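Local coordinates for sugar ABC transporter substrate-binding protein (Treponema pallidum subsp. pallidum, PDB 5U2P) that probably binds a sugar or related solute in the periplasm and hands it to an ABC transporter for uptake, at residues 32-44 and 86-98. Residues are numbered along the deposited sequence; the frame is centred on the assembly and turned at random.
Sequences VRLSVLIREKHYS and PDVVEVSLPSLHA
With CG trans to the backbone N (chi1 180°) and the rest of its chain extended, Glu-90 reaches across to where strand 33-39 gives way to the short 3-10 turn, and His-42, its CG trans to its own carbonyl carbon, brings its ring edge to the carboxylate, the two side chains crossing at about a right angle. OE1 accepts the backbone N-H of Arg-39 in a nearly straight bond (N to OE1 2.8 Å), taking the place a strand carbonyl would fill, while OE2 receives ND1 of His-42, with a very short 2.5 Å between Glu-90 OE2 and His-42 ND1. Gln-307 NE2 also bonds to OE2. A long carboxylate suits this strand end, where it can reach the N-H of Arg-39; the imidazole, Gln-307 and the long salt bridge from Arg-39 NE probably stabilise its negative charge. Arg-39, extended from CG to NE, carries its guanidinium on to Ser-92, whose OG takes a weak bond from NH2.

At the other end Asp-87 works similarly: OD2 accepts Ser-35 N (3.0 Å) from above the carboxylate plane, and Ser-35 OG takes the Asp-87 N-H (2.9 Å), a small hydroxyl fitting close to the backbone. Arg-317 supplies a salt bridge to the same OD2. Between these ends runs a parallel ladder, Leu-37 N to Val-88 O (2.9 Å) and Glu-90 N to Leu-37 O. Beta-branched Val-36 and Val-88 lie side by side on one face; on the other, CB of Leu-37 packs on CG of Pro-86 (3.7 Å).

In this five-stranded mixed sheet, strand 33-39 lies between 61-67 and 88-92; helix 318-329 covers Leu-34, and helix 72-81 covers Pro-86 and Val-89.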
ATOM      1  N   VAL A  32      11.594  -6.308  34.618  1.00 66.32           N
ATOM      2  CA  VAL A  32      10.768  -7.386  34.094  1.00 56.36           C
ATOM      3  C   VAL A  32      11.483  -8.090  32.950  1.00 55.33           C
ATOM      4  O   VAL A  32      12.599  -7.721  32.585  1.00 56.43           O
ATOM      5  CB  VAL A  32       9.407  -6.877  33.578  1.00 72.06           C
ATOM      6  CG1 VAL A  32       8.298  -7.855  33.947  1.00 81.00           C
ATOM      7  CG2 VAL A  32       9.098  -5.495  34.126  1.00 63.46           C
ATOM      8  N   ARG A  33      10.822  -9.100  32.387  1.00 35.69           N
ATOM      9  CA  ARG A  33      11.322  -9.799  31.218  1.00 38.06           C
ATOM     10  C   ARG A  33      10.265  -9.735  30.119  1.00 31.87           C
ATOM     11  O   ARG A  33       9.062  -9.644  30.401  1.00 34.20           O
ATOM     12  CB  ARG A  33      11.660 -11.252  31.551  1.00 48.92           C
ATOM     13  CG  ARG A  33      12.708 -11.415  32.642  1.00 74.73           C
ATOM     14  CD  ARG A  33      12.716 -12.835  33.197  1.00 82.56           C
ATOM     15  NE  ARG A  33      12.911 -13.834  32.148  1.00106.19           N
ATOM     16  CZ  ARG A  33      12.858 -15.149  32.339  1.00107.40           C
ATOM     17  NH1 ARG A  33      12.611 -15.641  33.547  1.00109.57           N
ATOM     18  NH2 ARG A  33      13.048 -15.976  31.319  1.00 98.91           N
ATOM     19  N   LEU A  34      10.740  -9.751  28.879  1.00 30.40           N
ATOM     20  CA  LEU A  34       9.882  -9.840  27.701  1.00 32.39           C
ATOM     21  C   LEU A  34      10.540 -10.716  26.649  1.00 31.88           C
ATOM     22  O   LEU A  34      11.724 -10.562  26.351  1.00 32.21           O
ATOM     23  CB  LEU A  34       9.612  -8.464  27.102  1.00 35.78           C
ATOM     24  CG  LEU A  34       8.316  -7.714  27.404  1.00 56.79           C
ATOM     25  CD1 LEU A  34       8.203  -6.549  26.434  1.00 43.22           C
ATOM     26  CD2 LEU A  34       7.076  -8.597  27.312  1.00 36.24           C
ATOM     27  N   SER A  35       9.771 -11.637  26.081  1.00 25.85           N
ATOM     28  CA  SER A  35      10.246 -12.449  24.989  1.00 27.12           C
ATOM     29  C   SER A  35       9.614 -11.951  23.693  1.00 24.35           C
ATOM     30  O   SER A  35       8.462 -11.514  23.676  1.00 28.35           O
ATOM     31  CB  SER A  35       9.911 -13.930  25.218  1.00 39.28           C
ATOM     32  OG  SER A  35       8.525 -14.110  25.404  1.00 32.80           O
ATOM     33  N   VAL A  36      10.390 -12.042  22.623  1.00 24.96           N
ATOM     34  CA  VAL A  36       9.988 -11.579  21.308  1.00 24.58           C
ATOM     35  C   VAL A  36      10.295 -12.623  20.240  1.00 32.99           C
ATOM     36  O   VAL A  36      11.325 -13.291  20.285  1.00 29.68           O
ATOM     37  CB  VAL A  36      10.698 -10.253  20.963  1.00 33.10           C
ATOM     38  CG1 VAL A  36      10.253  -9.737  19.614  1.00 39.39           C
ATOM     39  CG2 VAL A  36      10.425  -9.227  22.043  1.00 37.53           C
ATOM     40  N   LEU A  37       9.382 -12.762  19.287  1.00 28.55           N
ATOM     41  CA  LEU A  37       9.599 -13.579  18.095  1.00 25.74           C
ATOM     42  C   LEU A  37       9.577 -12.664  16.880  1.00 31.20           C
ATOM     43  O   LEU A  37       8.648 -11.877  16.712  1.00 25.89           O
ATOM     44  CB  LEU A  37       8.510 -14.645  17.942  1.00 30.98           C
ATOM     45  CG  LEU A  37       8.790 -15.799  16.989  1.00 30.15           C
ATOM     46  CD1 LEU A  37       9.724 -16.807  17.637  1.00 44.62           C
ATOM     47  CD2 LEU A  37       7.480 -16.451  16.555  1.00 37.44           C
ATOM     48  N   ILE A  38      10.579 -12.775  16.024  1.00 31.88           N
ATOM     49  CA  ILE A  38      10.678 -11.906  14.852  1.00 27.28           C
ATOM     50  C   ILE A  38      11.298 -12.633  13.658  1.00 32.55           C
ATOM     51  O   ILE A  38      11.983 -13.642  13.821  1.00 35.07           O
ATOM     52  CB  ILE A  38      11.519 -10.659  15.173  1.00 40.62           C
ATOM     53  CG1 ILE A  38      11.393  -9.618  14.055  1.00 58.33           C
ATOM     54  CG2 ILE A  38      12.979 -11.052  15.425  1.00 47.12           C
ATOM     55  CD1 ILE A  38      12.173  -8.358  14.301  1.00 70.22           C
ATOM     56  N   ARG A  39      11.036 -12.130  12.455  1.00 31.70           N
ATOM     57  CA  ARG A  39      11.658 -12.659  11.247  1.00 29.75           C
ATOM     58  C   ARG A  39      13.130 -12.285  11.224  1.00 39.56           C
ATOM     59  O   ARG A  39      13.503 -11.159  11.546  1.00 34.45           O
ATOM     60  CB  ARG A  39      10.969 -12.124   9.984  1.00 30.90           C
ATOM     61  CG  ARG A  39       9.598 -12.732   9.684  1.00 35.24           C
ATOM     62  CD  ARG A  39       9.007 -12.139   8.410  1.00 41.46           C
ATOM     63  NE  ARG A  39       7.557 -12.319   8.315  1.00 55.34           N
ATOM     64  CZ  ARG A  39       6.937 -13.198   7.526  1.00 62.65           C
ATOM     65  NH1 ARG A  39       7.622 -14.017   6.735  1.00 72.70           N
ATOM     66  NH2 ARG A  39       5.612 -13.255   7.530  1.00 61.15           N
ATOM     67  N   GLU A  40      13.957 -13.247  10.839  1.00 31.15           N
ATOM     68  CA  GLU A  40      15.397 -13.057  10.752  1.00 41.56           C
ATOM     69  C   GLU A  40      15.758 -11.763  10.018  1.00 50.25           C
ATOM     70  O   GLU A  40      16.447 -10.904  10.565  1.00 38.56           O
ATOM     71  CB  GLU A  40      16.022 -14.267  10.050  1.00 40.82           C
ATOM     72  CG  GLU A  40      17.532 -14.231   9.911  1.00 51.53           C
ATOM     73  CD  GLU A  40      18.068 -15.459   9.197  1.00 76.32           C
ATOM     74  OE1 GLU A  40      17.310 -16.071   8.414  1.00 69.98           O
ATOM     75  OE2 GLU A  40      19.242 -15.815   9.424  1.00 79.54           O
ATOM     76  N   LYS A  41      15.253 -11.605   8.796  1.00 40.19           N
ATOM     77  CA  LYS A  41      15.632 -10.461   7.961  1.00 50.85           C
ATOM     78  C   LYS A  41      14.981  -9.163   8.414  1.00 37.83           C
ATOM     79  O   LYS A  41      15.302  -8.099   7.902  1.00 40.19           O
ATOM     80  CB  LYS A  41      15.275 -10.714   6.494  1.00 48.07           C
ATOM     81  CG  LYS A  41      16.055 -11.847   5.838  1.00 79.00           C
ATOM     82  CD  LYS A  41      15.740 -11.944   4.348  1.00 83.04           C
ATOM     83  CE  LYS A  41      16.624 -12.964   3.647  1.00 79.09           C
ATOM     84  NZ  LYS A  41      16.306 -14.351   4.079  1.00 82.72           N
ATOM     85  N   HIS A  42      14.067  -9.246   9.372  1.00 44.67           N
ATOM     86  CA  HIS A  42      13.400  -8.053   9.877  1.00 35.36           C
ATOM     87  C   HIS A  42      13.980  -7.614  11.220  1.00 35.49           C
ATOM     88  O   HIS A  42      13.583  -6.581  11.761  1.00 39.12           O
ATOM     89  CB  HIS A  42      11.892  -8.299   9.999  1.00 39.73           C
ATOM     90  CG  HIS A  42      11.194  -8.398   8.678  1.00 47.73           C
ATOM     91  ND1 HIS A  42       9.876  -8.782   8.557  1.00 40.25           N
ATOM     92  CD2 HIS A  42      11.635  -8.169   7.418  1.00 59.03           C
ATOM     93  CE1 HIS A  42       9.532  -8.778   7.280  1.00 41.38           C
ATOM     94  NE2 HIS A  42      10.582  -8.410   6.568  1.00 55.26           N
ATOM     95  N   TYR A  43      14.903  -8.406  11.764  1.00 41.88           N
ATOM     96  CA  TYR A  43      15.555  -8.063  13.032  1.00 33.86           C
ATOM     97  C   TYR A  43      16.687  -7.095  12.754  1.00 48.42           C
ATOM     98  O   TYR A  43      17.866  -7.439  12.849  1.00 41.54           O
ATOM     99  CB  TYR A  43      16.067  -9.316  13.744  1.00 46.14           C
ATOM    100  CG  TYR A  43      16.604  -9.070  15.141  1.00 40.46           C
ATOM    101  CD1 TYR A  43      16.003  -8.147  15.993  1.00 46.85           C
ATOM    102  CD2 TYR A  43      17.697  -9.785  15.620  1.00 53.60           C
ATOM    103  CE1 TYR A  43      16.488  -7.932  17.275  1.00 43.26           C
ATOM    104  CE2 TYR A  43      18.187  -9.579  16.896  1.00 48.44           C
ATOM    105  CZ  TYR A  43      17.580  -8.653  17.722  1.00 55.94           C
ATOM    106  OH  TYR A  43      18.075  -8.447  18.991  1.00 51.46           O
ATOM    107  N   SER A  44      16.303  -5.879  12.396  1.00 57.07           N
ATOM    108  CA  SER A  44      17.241  -4.867  11.938  1.00 65.18           C
ATOM    109  C   SER A  44      18.056  -4.270  13.076  1.00 70.19           C
ATOM    110  O   SER A  44      17.773  -4.500  14.256  1.00 41.37           O
ATOM    111  CB  SER A  44      16.477  -3.756  11.222  1.00 69.17           C
ATOM    112  OG  SER A  44      15.551  -3.142  12.108  1.00 46.59           O
ATOM    113  N   PRO A  86       6.156 -16.450  22.129  1.00 21.52           N
ATOM    114  CA  PRO A  86       6.682 -15.329  22.930  1.00 22.68           C
ATOM    115  C   PRO A  86       5.647 -14.240  23.235  1.00 28.53           C
ATOM    116  O   PRO A  86       4.568 -14.224  22.653  1.00 27.32           O
ATOM    117  CB  PRO A  86       7.812 -14.793  22.051  1.00 28.54           C
ATOM    118  CG  PRO A  86       8.319 -16.009  21.391  1.00 26.82           C
ATOM    119  CD  PRO A  86       7.066 -16.760  21.011  1.00 24.96           C
ATOM    120  N   ASP A  87       5.985 -13.339  24.156  1.00 26.05           N
ATOM    121  CA  ASP A  87       5.038 -12.317  24.616  1.00 27.01           C
ATOM    122  C   ASP A  87       4.673 -11.323  23.500  1.00 24.05           C
ATOM    123  O   ASP A  87       3.535 -10.848  23.421  1.00 22.90           O
ATOM    124  CB  ASP A  87       5.609 -11.534  25.803  1.00 23.99           C
ATOM    125  CG  ASP A  87       6.099 -12.423  26.940  1.00 35.43           C
ATOM    126  OD1 ASP A  87       5.413 -13.392  27.315  1.00 30.04           O
ATOM    127  OD2 ASP A  87       7.183 -12.119  27.484  1.00 31.84           O
ATOM    128  N   VAL A  88       5.666 -10.976  22.688  1.00 21.85           N
ATOM    129  CA  VAL A  88       5.506 -10.073  21.555  1.00 20.15           C
ATOM    130  C   VAL A  88       5.925 -10.809  20.290  1.00 26.22           C
ATOM    131  O   VAL A  88       6.984 -11.432  20.269  1.00 22.26           O
ATOM    132  CB  VAL A  88       6.333  -8.793  21.732  1.00 25.75           C
ATOM    133  CG1 VAL A  88       6.279  -7.917  20.475  1.00 24.96           C
ATOM    134  CG2 VAL A  88       5.822  -8.042  22.943  1.00 22.83           C
ATOM    135  N   VAL A  89       5.089 -10.755  19.251  1.00 23.13           N
ATOM    136  CA  VAL A  89       5.379 -11.470  18.009  1.00 17.45           C
ATOM    137  C   VAL A  89       5.199 -10.549  16.813  1.00 19.75           C
ATOM    138  O   VAL A  89       4.260  -9.740  16.756  1.00 22.13           O
ATOM    139  CB  VAL A  89       4.509 -12.758  17.871  1.00 23.02           C
ATOM    140  CG1 VAL A  89       4.814 -13.705  19.013  1.00 30.17           C
ATOM    141  CG2 VAL A  89       3.012 -12.436  17.828  1.00 25.03           C
ATOM    142  N   GLU A  90       6.112 -10.663  15.853  1.00 19.55           N
ATOM    143  CA  GLU A  90       5.962  -9.983  14.579  1.00 22.45           C
ATOM    144  C   GLU A  90       4.777 -10.568  13.806  1.00 28.04           C
ATOM    145  O   GLU A  90       4.586 -11.786  13.773  1.00 24.72           O
ATOM    146  CB  GLU A  90       7.246 -10.080  13.733  1.00 19.56           C
ATOM    147  CG  GLU A  90       7.082  -9.370  12.405  1.00 27.07           C
ATOM    148  CD  GLU A  90       8.272  -9.470  11.481  1.00 47.06           C
ATOM    149  OE1 GLU A  90       9.325  -9.989  11.893  1.00 58.23           O
ATOM    150  OE2 GLU A  90       8.140  -9.012  10.325  1.00 46.22           O
ATOM    151  N   VAL A  91       3.976  -9.693  13.208  1.00 20.22           N
ATOM    152  CA  VAL A  91       2.860 -10.114  12.376  1.00 22.72           C
ATOM    153  C   VAL A  91       2.850  -9.324  11.087  1.00 21.54           C
ATOM    154  O   VAL A  91       3.370  -8.222  11.013  1.00 24.83           O
ATOM    155  CB  VAL A  91       1.489  -9.939  13.091  1.00 19.99           C
ATOM    156  CG1 VAL A  91       1.398 -10.861  14.317  1.00 24.47           C
ATOM    157  CG2 VAL A  91       1.265  -8.484  13.488  1.00 23.21           C
ATOM    158  N   SER A  92       2.246  -9.921  10.063  1.00 21.19           N
ATOM    159  CA  SER A  92       2.005  -9.256   8.797  1.00 20.28           C
ATOM    160  C   SER A  92       0.621  -8.619   8.794  1.00 28.01           C
ATOM    161  O   SER A  92      -0.400  -9.304   8.907  1.00 29.79           O
ATOM    162  CB  SER A  92       2.133 -10.248   7.639  1.00 31.35           C
ATOM    163  OG  SER A  92       3.481 -10.676   7.488  1.00 38.88           O
ATOM    164  N   LEU A  93       0.607  -7.301   8.684  1.00 21.52           N
ATOM    165  CA  LEU A  93      -0.621  -6.530   8.572  1.00 24.71           C
ATOM    166  C   LEU A  93      -0.951  -6.400   7.091  1.00 27.58           C
ATOM    167  O   LEU A  93      -0.043  -6.433   6.269  1.00 23.23           O
ATOM    168  CB  LEU A  93      -0.449  -5.151   9.220  1.00 20.88           C
ATOM    169  CG  LEU A  93      -0.180  -5.240  10.733  1.00 24.23           C
ATOM    170  CD1 LEU A  93       0.391  -3.931  11.277  1.00 23.93           C
ATOM    171  CD2 LEU A  93      -1.438  -5.631  11.502  1.00 27.68           C
ATOM    172  N   PRO A  94      -2.244  -6.250   6.743  1.00 20.99           N
ATOM    173  CA  PRO A  94      -3.377  -6.203   7.675  1.00 22.36           C
ATOM    174  C   PRO A  94      -3.975  -7.568   8.012  1.00 26.94           C
ATOM    175  O   PRO A  94      -4.764  -7.670   8.958  1.00 29.03           O
ATOM    176  CB  PRO A  94      -4.398  -5.340   6.927  1.00 26.12           C
ATOM    177  CG  PRO A  94      -4.122  -5.611   5.480  1.00 29.67           C
ATOM    178  CD  PRO A  94      -2.632  -5.857   5.375  1.00 22.81           C
ATOM    179  N   SER A  95      -3.613  -8.612   7.276  1.00 26.57           N
ATOM    180  CA  SER A  95      -4.395  -9.849   7.345  1.00 28.47           C
ATOM    181  C   SER A  95      -3.939 -10.874   8.394  1.00 30.61           C
ATOM    182  O   SER A  95      -4.626 -11.863   8.622  1.00 26.85           O
ATOM    183  CB  SER A  95      -4.424 -10.503   5.965  1.00 42.93           C
ATOM    184  OG  SER A  95      -5.216  -9.725   5.072  1.00 46.24           O
ATOM    185  N   LEU A  96      -2.813 -10.626   9.045  1.00 25.91           N
ATOM    186  CA  LEU A  96      -2.321 -11.448  10.160  1.00 24.38           C
ATOM    187  C   LEU A  96      -2.154 -12.930   9.824  1.00 33.92           C
ATOM    188  O   LEU A  96      -2.411 -13.790  10.669  1.00 37.46           O
ATOM    189  CB  LEU A  96      -3.241 -11.317  11.377  1.00 27.28           C
ATOM    190  CG  LEU A  96      -3.553  -9.899  11.832  1.00 25.97           C
ATOM    191  CD1 LEU A  96      -4.541  -9.939  12.953  1.00 28.64           C
ATOM    192  CD2 LEU A  96      -2.298  -9.170  12.280  1.00 23.79           C
ATOM    193  N   HIS A  97      -1.697 -13.225   8.611  1.00 34.24           N
ATOM    194  CA  HIS A  97      -1.523 -14.614   8.184  1.00 34.09           C
ATOM    195  C   HIS A  97      -2.808 -15.437   8.388  1.00 43.74           C
ATOM    196  O   HIS A  97      -2.732 -16.625   8.691  1.00 43.21           O
ATOM    197  CB  HIS A  97      -0.383 -15.293   8.965  1.00 67.24           C
ATOM    198  CG  HIS A  97       0.855 -14.458   9.145  1.00 60.19           C
ATOM    199  ND1 HIS A  97       1.104 -13.725  10.291  1.00 53.15           N
ATOM    200  CD2 HIS A  97       1.945 -14.294   8.356  1.00 46.20           C
ATOM    201  CE1 HIS A  97       2.278 -13.130  10.187  1.00 39.03           C
ATOM    202  NE2 HIS A  97       2.811 -13.458   9.023  1.00 51.71           N
ATOM    203  N   ALA A  98      -3.970 -14.798   8.260  1.00 29.43           N
ATOM    204  CA  ALA A  98      -5.274 -15.462   8.420  1.00 39.89           C
ATOM    205  C   ALA A  98      -5.529 -16.010   9.832  1.00 31.60           C
ATOM    206  O   ALA A  98      -6.481 -16.780  10.047  1.00 34.53           O
ATOM    207  CB  ALA A  98      -5.419 -16.585   7.395  1.00 40.62           C
TER